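Local coordinates for hypothetical protein MerP (Cupriavidus metallidurans, PDB 1OSD) that probably binds mercuric ions in the periplasm as part of bacterial mercury resistance, at residues K56-T61 with Y66-K71; A16-V21 with V36-R41. All coordinates share one frame; numbering follows the deposited sequence. Where two conformers were deposited one is given.

Contact 1: residues K56-T61 with Y66-K71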
ATOM      1  N   LYS A  56       3.755   1.911   8.918  1.00 38.17           N
ATOM      2  CA  LYS A  56       2.372   1.675   9.210  1.00 37.41           C
ATOM      3  C   LYS A  56       1.656   1.202   7.967  1.00 35.79           C
ATOM      4  O   LYS A  56       0.714   0.456   8.048  1.00 33.21           O
ATOM      5  CB  LYS A  56       1.721   2.949   9.760  1.00 37.69           C
ATOM      6  CG  LYS A  56       2.169   3.383  11.212  1.00 42.53           C
ATOM      7  CD  LYS A  56       1.610   2.499  12.365  1.00 49.93           C
ATOM      8  CE  LYS A  56       2.110   2.957  13.776  1.00 49.80           C
ATOM      9  NZ  LYS A  56       1.944   4.447  13.877  1.00 55.83           N
ATOM     10  N   LEU A  57       2.036   1.677   6.794  1.00 35.77           N
ATOM     11  CA  LEU A  57       1.484   1.171   5.544  1.00 35.56           C
ATOM     12  C   LEU A  57       1.829  -0.311   5.231  1.00 35.40           C
ATOM     13  O   LEU A  57       0.994  -1.165   4.837  1.00 30.12           O
ATOM     14  CB  LEU A  57       1.958   2.094   4.341  1.00 35.11           C
ATOM     15  CG  LEU A  57       1.528   3.526   4.392  1.00 40.03           C
ATOM     16  CD1 LEU A  57       2.156   4.241   3.181  1.00 41.17           C
ATOM     17  CD2 LEU A  57      -0.062   3.751   4.435  1.00 40.93           C
ATOM     18  N   THR A  58       3.098  -0.620   5.415  1.00 37.30           N
ATOM     19  CA  THR A  58       3.532  -1.985   5.128  1.00 36.98           C
ATOM     20  C   THR A  58       2.959  -2.925   6.212  1.00 37.87           C
ATOM     21  O   THR A  58       2.658  -4.101   5.902  1.00 38.34           O
ATOM     22  CB  THR A  58       5.053  -2.097   4.998  1.00 37.09           C
ATOM     23  OG1 THR A  58       5.578  -1.827   6.249  1.00 33.99           O
ATOM     24  CG2 THR A  58       5.743  -1.029   3.967  1.00 38.93           C
ATOM     25  N   LYS A  59       2.723  -2.427   7.444  1.00 38.63           N
ATOM     26  CA  LYS A  59       1.984  -3.241   8.425  1.00 36.72           C
ATOM     27  C   LYS A  59       0.564  -3.425   7.931  1.00 36.84           C
ATOM     28  O   LYS A  59       0.041  -4.494   7.967  1.00 38.52           O
ATOM     29  CB  LYS A  59       2.022  -2.684   9.836  1.00 40.62           C
ATOM     30  CG  LYS A  59       0.874  -3.131  10.770  1.00 41.20           C
ATOM     31  CD  LYS A  59       1.186  -4.213  11.887  1.00 52.12           C
ATOM     32  CE  LYS A  59       0.490  -3.833  13.287  1.00 56.73           C
ATOM     33  NZ  LYS A  59      -1.008  -3.509  13.259  1.00 54.56           N
ATOM     34  N   ALA A  60      -0.116  -2.408   7.437  1.00 36.41           N
ATOM     35  CA  ALA A  60      -1.483  -2.645   7.030  1.00 37.34           C
ATOM     36  C   ALA A  60      -1.605  -3.773   5.964  1.00 36.15           C
ATOM     37  O   ALA A  60      -2.626  -4.523   5.892  1.00 34.31           O
ATOM     38  CB  ALA A  60      -2.058  -1.325   6.470  1.00 37.41           C
ATOM     39  N   THR A  61      -0.656  -3.782   5.002  1.00 35.87           N
ATOM     40  CA  THR A  61      -0.708  -4.745   3.875  1.00 35.67           C
ATOM     41  C   THR A  61      -0.421  -6.135   4.414  1.00 35.08           C
ATOM     42  O   THR A  61      -1.144  -7.123   4.076  1.00 31.69           O
ATOM     43  CB  THR A  61       0.236  -4.365   2.696  1.00 35.46           C
ATOM     44  OG1 THR A  61       1.632  -4.466   3.044  1.00 42.63           O
ATOM     45  CG2 THR A  61       0.028  -2.880   2.282  1.00 36.43           C
ATOM     46  N   TYR A  66      -0.531  -9.602   2.673  1.00 34.76           N
ATOM     47  CA  TYR A  66       0.336  -9.266   1.596  1.00 32.98           C
ATOM     48  C   TYR A  66       1.422  -8.279   2.066  1.00 34.49           C
ATOM     49  O   TYR A  66       1.363  -7.060   1.823  1.00 34.02           O
ATOM     50  CB  TYR A  66      -0.489  -8.721   0.410  1.00 31.92           C
ATOM     51  CG  TYR A  66      -1.704  -9.574   0.097  1.00 35.92           C
ATOM     52  CD1 TYR A  66      -1.633 -10.587  -0.861  1.00 38.69           C
ATOM     53  CD2 TYR A  66      -2.934  -9.357   0.734  1.00 35.87           C
ATOM     54  CE1 TYR A  66      -2.766 -11.357  -1.193  1.00 34.85           C
ATOM     55  CE2 TYR A  66      -4.075 -10.132   0.390  1.00 35.50           C
ATOM     56  CZ  TYR A  66      -3.971 -11.103  -0.535  1.00 31.23           C
ATOM     57  OH  TYR A  66      -4.997 -11.964  -0.751  1.00 36.96           O
ATOM     58  N   PRO A  67       2.430  -8.827   2.758  1.00 36.44           N
ATOM     59  CA  PRO A  67       3.578  -8.059   3.230  1.00 38.02           C
ATOM     60  C   PRO A  67       4.184  -7.236   2.079  1.00 37.20           C
ATOM     61  O   PRO A  67       4.133  -7.733   0.994  1.00 38.73           O
ATOM     62  CB  PRO A  67       4.530  -9.170   3.792  1.00 37.32           C
ATOM     63  CG  PRO A  67       3.569 -10.208   4.289  1.00 38.42           C
ATOM     64  CD  PRO A  67       2.571 -10.236   3.150  1.00 38.40           C
ATOM     65  N   SER A  68       4.734  -6.050   2.334  1.00 36.83           N
ATOM     66  CA  SER A  68       5.288  -5.230   1.267  1.00 34.33           C
ATOM     67  C   SER A  68       6.507  -4.483   1.781  1.00 34.37           C
ATOM     68  O   SER A  68       6.785  -4.560   2.923  1.00 36.65           O
ATOM     69  CB  SER A  68       4.231  -4.312   0.754  1.00 34.95           C
ATOM     70  OG  SER A  68       3.925  -3.281   1.703  1.00 28.53           O
ATOM     71  N   SER A  69       7.273  -3.878   0.877  1.00 35.07           N
ATOM     72  CA  SER A  69       8.472  -3.076   1.091  1.00 34.45           C
ATOM     73  C   SER A  69       8.463  -1.982   0.043  1.00 34.87           C
ATOM     74  O   SER A  69       7.752  -2.037  -0.903  1.00 33.09           O
ATOM     75  CB  SER A  69       9.682  -3.916   0.886  1.00 36.68           C
ATOM     76  OG  SER A  69       9.624  -4.595  -0.346  1.00 39.87           O
ATOM     77  N   VAL A  70       9.306  -0.984   0.211  1.00 36.59           N
ATOM     78  CA  VAL A  70       9.529   0.114  -0.800  1.00 38.10           C
ATOM     79  C   VAL A  70      10.066  -0.534  -2.041  1.00 39.01           C
ATOM     80  O   VAL A  70      10.929  -1.372  -1.932  1.00 36.14           O
ATOM     81  CB  VAL A  70      10.560   1.157  -0.183  1.00 38.43           C
ATOM     82  CG1 VAL A  70      11.038   2.192  -1.171  1.00 41.32           C
ATOM     83  CG2 VAL A  70       9.902   1.809   0.870  1.00 41.98           C
ATOM     84  N   LYS A  71       9.528  -0.161  -3.207  1.00 39.52           N
ATOM     85  CA  LYS A  71       9.948  -0.642  -4.449  1.00 40.64           C
ATOM     86  C   LYS A  71      11.452  -0.407  -4.655  1.00 40.83           C
ATOM     87  O   LYS A  71      11.986   0.647  -4.263  1.00 40.61           O
ATOM     88  CB  LYS A  71       9.129   0.045  -5.555  1.00 40.62           C
ATOM     89  CG  LYS A  71       9.313  -0.624  -6.886  0.50 42.41           C
ATOM     90  CD  LYS A  71       9.141   0.319  -8.080  0.50 44.59           C
ATOM     91  CE  LYS A  71      10.093  -0.082  -9.193  0.50 46.07           C
ATOM     92  NZ  LYS A  71       9.545  -1.122 -10.064  0.50 46.11           N
TER
HETATM   93  O   HOH W   1       4.531  -5.790   5.240  1.00 33.50           O

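Contact 2: residues A16-V21 with V36-R41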
ATOM      1  N   ALA A  16      -8.496 -10.356  -7.359  1.00 34.81           N
ATOM      2  CA  ALA A  16      -9.101  -9.342  -6.532  1.00 36.02           C
ATOM      3  C   ALA A  16      -8.073  -8.686  -5.504  1.00 35.27           C
ATOM      4  O   ALA A  16      -8.401  -7.779  -4.793  1.00 33.72           O
ATOM      5  CB  ALA A  16     -10.197  -9.978  -5.788  1.00 36.72           C
ATOM      6  N   CYS A  17      -6.896  -9.264  -5.438  1.00 36.01           N
ATOM      7  CA  CYS A  17      -5.787  -8.897  -4.565  1.00 37.55           C
ATOM      8  C   CYS A  17      -5.430  -7.441  -4.669  1.00 38.69           C
ATOM      9  O   CYS A  17      -5.077  -6.821  -3.645  1.00 36.96           O
ATOM     10  CB  CYS A  17      -4.542  -9.801  -4.842  1.00 38.89           C
ATOM     11  SG  CYS A  17      -4.666 -11.510  -4.136  1.00 43.76           S
ATOM     12  N   PRO A  18      -5.451  -6.844  -5.890  1.00 39.04           N
ATOM     13  CA  PRO A  18      -5.233  -5.370  -5.964  1.00 38.39           C
ATOM     14  C   PRO A  18      -6.216  -4.627  -5.059  1.00 36.70           C
ATOM     15  O   PRO A  18      -5.832  -3.686  -4.346  1.00 35.45           O
ATOM     16  CB  PRO A  18      -5.406  -5.059  -7.464  1.00 36.86           C
ATOM     17  CG  PRO A  18      -4.832  -6.331  -8.077  1.00 40.91           C
ATOM     18  CD  PRO A  18      -5.531  -7.438  -7.245  1.00 40.12           C
ATOM     19  N   ILE A  19      -7.461  -5.064  -5.070  1.00 34.35           N
ATOM     20  CA  ILE A  19      -8.460  -4.374  -4.290  1.00 36.16           C
ATOM     21  C   ILE A  19      -8.368  -4.638  -2.799  1.00 35.35           C
ATOM     22  O   ILE A  19      -8.603  -3.730  -1.983  1.00 35.71           O
ATOM     23  CB  ILE A  19      -9.835  -4.615  -4.900  1.00 36.66           C
ATOM     24  CG1 ILE A  19      -9.900  -3.798  -6.248  1.00 40.58           C
ATOM     25  CG2 ILE A  19     -10.949  -4.290  -3.885  1.00 38.24           C
ATOM     26  CD1 ILE A  19     -11.231  -3.530  -6.776  1.00 45.00           C
ATOM     27  N   THR A  20      -7.912  -5.811  -2.469  1.00 34.57           N
ATOM     28  CA  THR A  20      -7.692  -6.199  -1.121  1.00 35.07           C
ATOM     29  C   THR A  20      -6.676  -5.244  -0.543  1.00 34.56           C
ATOM     30  O   THR A  20      -6.829  -4.782   0.599  1.00 36.55           O
ATOM     31  CB  THR A  20      -7.266  -7.665  -0.979  1.00 34.35           C
ATOM     32  OG1 THR A  20      -8.338  -8.569  -1.326  1.00 31.40           O
ATOM     33  CG2 THR A  20      -6.936  -7.979   0.542  1.00 36.19           C
ATOM     34  N   VAL A  21      -5.650  -4.956  -1.306  1.00 35.20           N
ATOM     35  CA  VAL A  21      -4.480  -4.173  -0.857  1.00 34.81           C
ATOM     36  C   VAL A  21      -4.866  -2.707  -0.773  1.00 36.17           C
ATOM     37  O   VAL A  21      -4.634  -2.064   0.238  1.00 37.46           O
ATOM     38  CB  VAL A  21      -3.222  -4.407  -1.715  1.00 34.72           C
ATOM     39  CG1 VAL A  21      -2.027  -3.235  -1.367  1.00 34.93           C
ATOM     40  CG2 VAL A  21      -2.701  -5.945  -1.688  1.00 36.34           C
ATOM     41  N   VAL A  36      -3.260   0.765  -7.289  1.00 34.46           N
ATOM     42  CA  VAL A  36      -2.610  -0.542  -7.315  1.00 33.92           C
ATOM     43  C   VAL A  36      -2.487  -1.015  -8.726  1.00 33.70           C
ATOM     44  O   VAL A  36      -3.415  -0.825  -9.510  1.00 35.44           O
ATOM     45  CB  VAL A  36      -3.359  -1.563  -6.547  1.00 33.79           C
ATOM     46  CG1 VAL A  36      -3.248  -1.295  -5.058  1.00 38.39           C
ATOM     47  CG2 VAL A  36      -4.911  -1.558  -7.014  1.00 39.16           C
ATOM     48  N   THR A  37      -1.451  -1.770  -8.981  1.00 34.22           N
ATOM     49  CA  THR A  37      -1.183  -2.374 -10.310  1.00 35.24           C
ATOM     50  C   THR A  37      -0.851  -3.813 -10.213  1.00 35.31           C
ATOM     51  O   THR A  37       0.153  -4.243  -9.584  1.00 32.96           O
ATOM     52  CB  THR A  37      -0.096  -1.587 -11.095  1.00 34.93           C
ATOM     53  OG1 THR A  37      -0.565  -0.233 -11.241  1.00 34.75           O
ATOM     54  CG2 THR A  37       0.021  -2.158 -12.503  1.00 37.16           C
ATOM     55  N   PHE A  38      -1.751  -4.608 -10.774  1.00 34.92           N
ATOM     56  CA  PHE A  38      -1.621  -6.091 -10.711  1.00 35.12           C
ATOM     57  C   PHE A  38      -0.336  -6.557 -11.452  1.00 33.99           C
ATOM     58  O   PHE A  38       0.444  -7.364 -10.931  1.00 34.45           O
ATOM     59  CB  PHE A  38      -2.919  -6.822 -11.243  1.00 37.09           C
ATOM     60  CG  PHE A  38      -2.827  -8.398 -11.307  1.00 36.16           C
ATOM     61  CD1 PHE A  38      -2.393  -9.049 -12.456  1.00 43.04           C
ATOM     62  CD2 PHE A  38      -3.071  -9.181 -10.149  1.00 39.08           C
ATOM     63  CE1 PHE A  38      -2.253 -10.486 -12.516  1.00 42.58           C
ATOM     64  CE2 PHE A  38      -2.931 -10.562 -10.151  1.00 34.86           C
ATOM     65  CZ  PHE A  38      -2.496 -11.229 -11.328  1.00 41.85           C
ATOM     66  N   GLU A  39      -0.108  -6.020 -12.641  1.00 31.49           N
ATOM     67  CA  GLU A  39       0.921  -6.497 -13.447  1.00 33.88           C
ATOM     68  C   GLU A  39       2.276  -6.395 -12.728  1.00 35.03           C
ATOM     69  O   GLU A  39       3.047  -7.280 -12.804  1.00 34.35           O
ATOM     70  CB  GLU A  39       0.959  -5.697 -14.727  1.00 34.40           C
ATOM     71  CG  GLU A  39       2.066  -6.066 -15.712  1.00 36.57           C
ATOM     72  CD  GLU A  39       1.842  -5.386 -17.076  1.00 41.54           C
ATOM     73  OE1 GLU A  39       2.531  -5.793 -18.066  1.00 44.08           O
ATOM     74  OE2 GLU A  39       1.022  -4.380 -17.159  1.00 37.98           O
ATOM     75  N   THR A  40       2.523  -5.302 -12.034  1.00 34.79           N
ATOM     76  CA  THR A  40       3.842  -5.048 -11.458  1.00 36.55           C
ATOM     77  C   THR A  40       3.747  -5.194  -9.967  1.00 36.24           C
ATOM     78  O   THR A  40       4.662  -4.835  -9.300  1.00 37.21           O
ATOM     79  CB  THR A  40       4.266  -3.653 -11.807  1.00 36.03           C
ATOM     80  OG1 THR A  40       3.183  -2.776 -11.475  1.00 36.57           O
ATOM     81  CG2 THR A  40       4.411  -3.541 -13.265  1.00 37.30           C
ATOM     82  N   ARG A  41       2.661  -5.780  -9.470  1.00 34.88           N
ATOM     83  CA  ARG A  41       2.528  -6.090  -8.058  1.00 34.95           C
ATOM     84  C   ARG A  41       2.965  -4.922  -7.239  1.00 35.71           C
ATOM     85  O   ARG A  41       3.839  -5.006  -6.371  1.00 33.27           O
ATOM     86  CB  ARG A  41       3.316  -7.279  -7.710  1.00 35.82           C
ATOM     87  CG  ARG A  41       2.775  -8.548  -8.257  1.00 36.81           C
ATOM     88  CD  ARG A  41       3.685  -9.749  -8.038  1.00 41.88           C
ATOM     89  NE  ARG A  41       3.258 -10.816  -8.954  1.00 46.35           N
ATOM     90  CZ  ARG A  41       3.885 -11.995  -9.032  1.00 49.74           C
ATOM     91  NH1 ARG A  41       4.898 -12.291  -8.196  1.00 47.31           N
ATOM     92  NH2 ARG A  41       3.448 -12.893  -9.893  1.00 44.10           N
TER

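Contact 1: residues K56-T61 with Y66-K71
The chain returning at Tyr66 is tied to Thr61 of helix 54-63 by a backbone hydrogen bond, Tyr66 N to Thr61 O, at 2.9 Å and an N-H...O angle of 163°. From there the second segment runs past the helix, with CA atoms 5.2 Å apart at Thr61 and Tyr66 and 5.3 Å apart at Thr58 and Ser68, so that two residues of extended chain span about one turn of the helix. The Thr61 hydroxyl is the polar centre. Its chi1 of 67° sets OG1 between the backbone N and the carbonyl carbon, facing the returning chain, where Ser68 OG donates a hydrogen bond of 2.9 Å to Thr61 OG1. Thr61 OG1 also lies 2.9 Å from Tyr66 O and 3.1 Å from Thr58 O, and its single proton can serve one of the two. This is the return from the second helix of the ferredoxin-like βαββαβ fold of heavy-metal-associated domains into the last strand, 69-70, which pairs with strand 2-8 through backbone bonds between Ser69 and Ser8. One turn back along the helix, the Thr58 methyl packs beside the serine hydroxyl, Thr58 CG2 to Ser68 OG being 3.7 Å, while Thr58 OG1 bonds back to Gln55 O in its own helix. A water bridges the two backbones: it donates to Thr58 O at 2.6 Å and accepts from Ser68 N. The Tyr66 ring leads off from the helix, with Thr61 O at its edge near the ring plane, and reaches Cys17 and Thr20 on helix 17-26.

Contact 2: residues A16-V21 with V36-R41
Val36, the last but one residue of strand 31-37, faces Pro18 in the first turn of helix 17-26, with their CA atoms 5.7 Å apart, the nearest pair across the segments. Both valine methyls lie by the proline: CG2 meets Pro18 CB at 3.6 Å, and the Pro18 carbonyl oxygen sits near the two branches, 3.5 Å from Val36 CG2 and 3.6 Å from Val36 CG1. With chi1 at -71°, CG1 is anti to the carbonyl carbon and extends to the next helical turn, where Val21 CG1 is 4.3 Å away. The side chains of Val36 and Val21 both also touch Ala43 on the adjoining strand. The strand has ended by Phe38, two residues on, whose CB lies 3.7 Å from Pro18 CG. Because chi1 of 176° places the ring anti to the backbone N, Phe38 CD2 comes within 3.9 Å of Pro18 CG, which lies at the ring edge near its plane; this is an apolar edge contact, not a stack over the face. Phe38 then opens a type I turn closed by Arg41 N to Phe38 O, leading into strand 42-48. The packing thus sets the β-hairpin against the helix start that carries Cys17, disulfide-bonded to Cys14 in the CxxC motif of the heavy-metal-associated domain.

In the fold
Contacts 1 and 2 fix the two helices of one ferredoxin-like domain against segments that lead into or out of the same four-stranded sheet: helix 54-63 meets the loop that leads into edge strand 69-70, helix 17-26 the end of edge strand 31-37 and the turn after it. Contact 1 is a surface contact, although its centre lies nearer the centre of the chain, about 6 Å against about 9 Å for the partly buried contact 2. Polar bonds and a water characterise the one, methyl and ring carbons the other. The two touch: Tyr66 OH packs 3.4 Å from Cys17 SG, and Thr61 CG2 lies 4.2 Å from Val21 CG1.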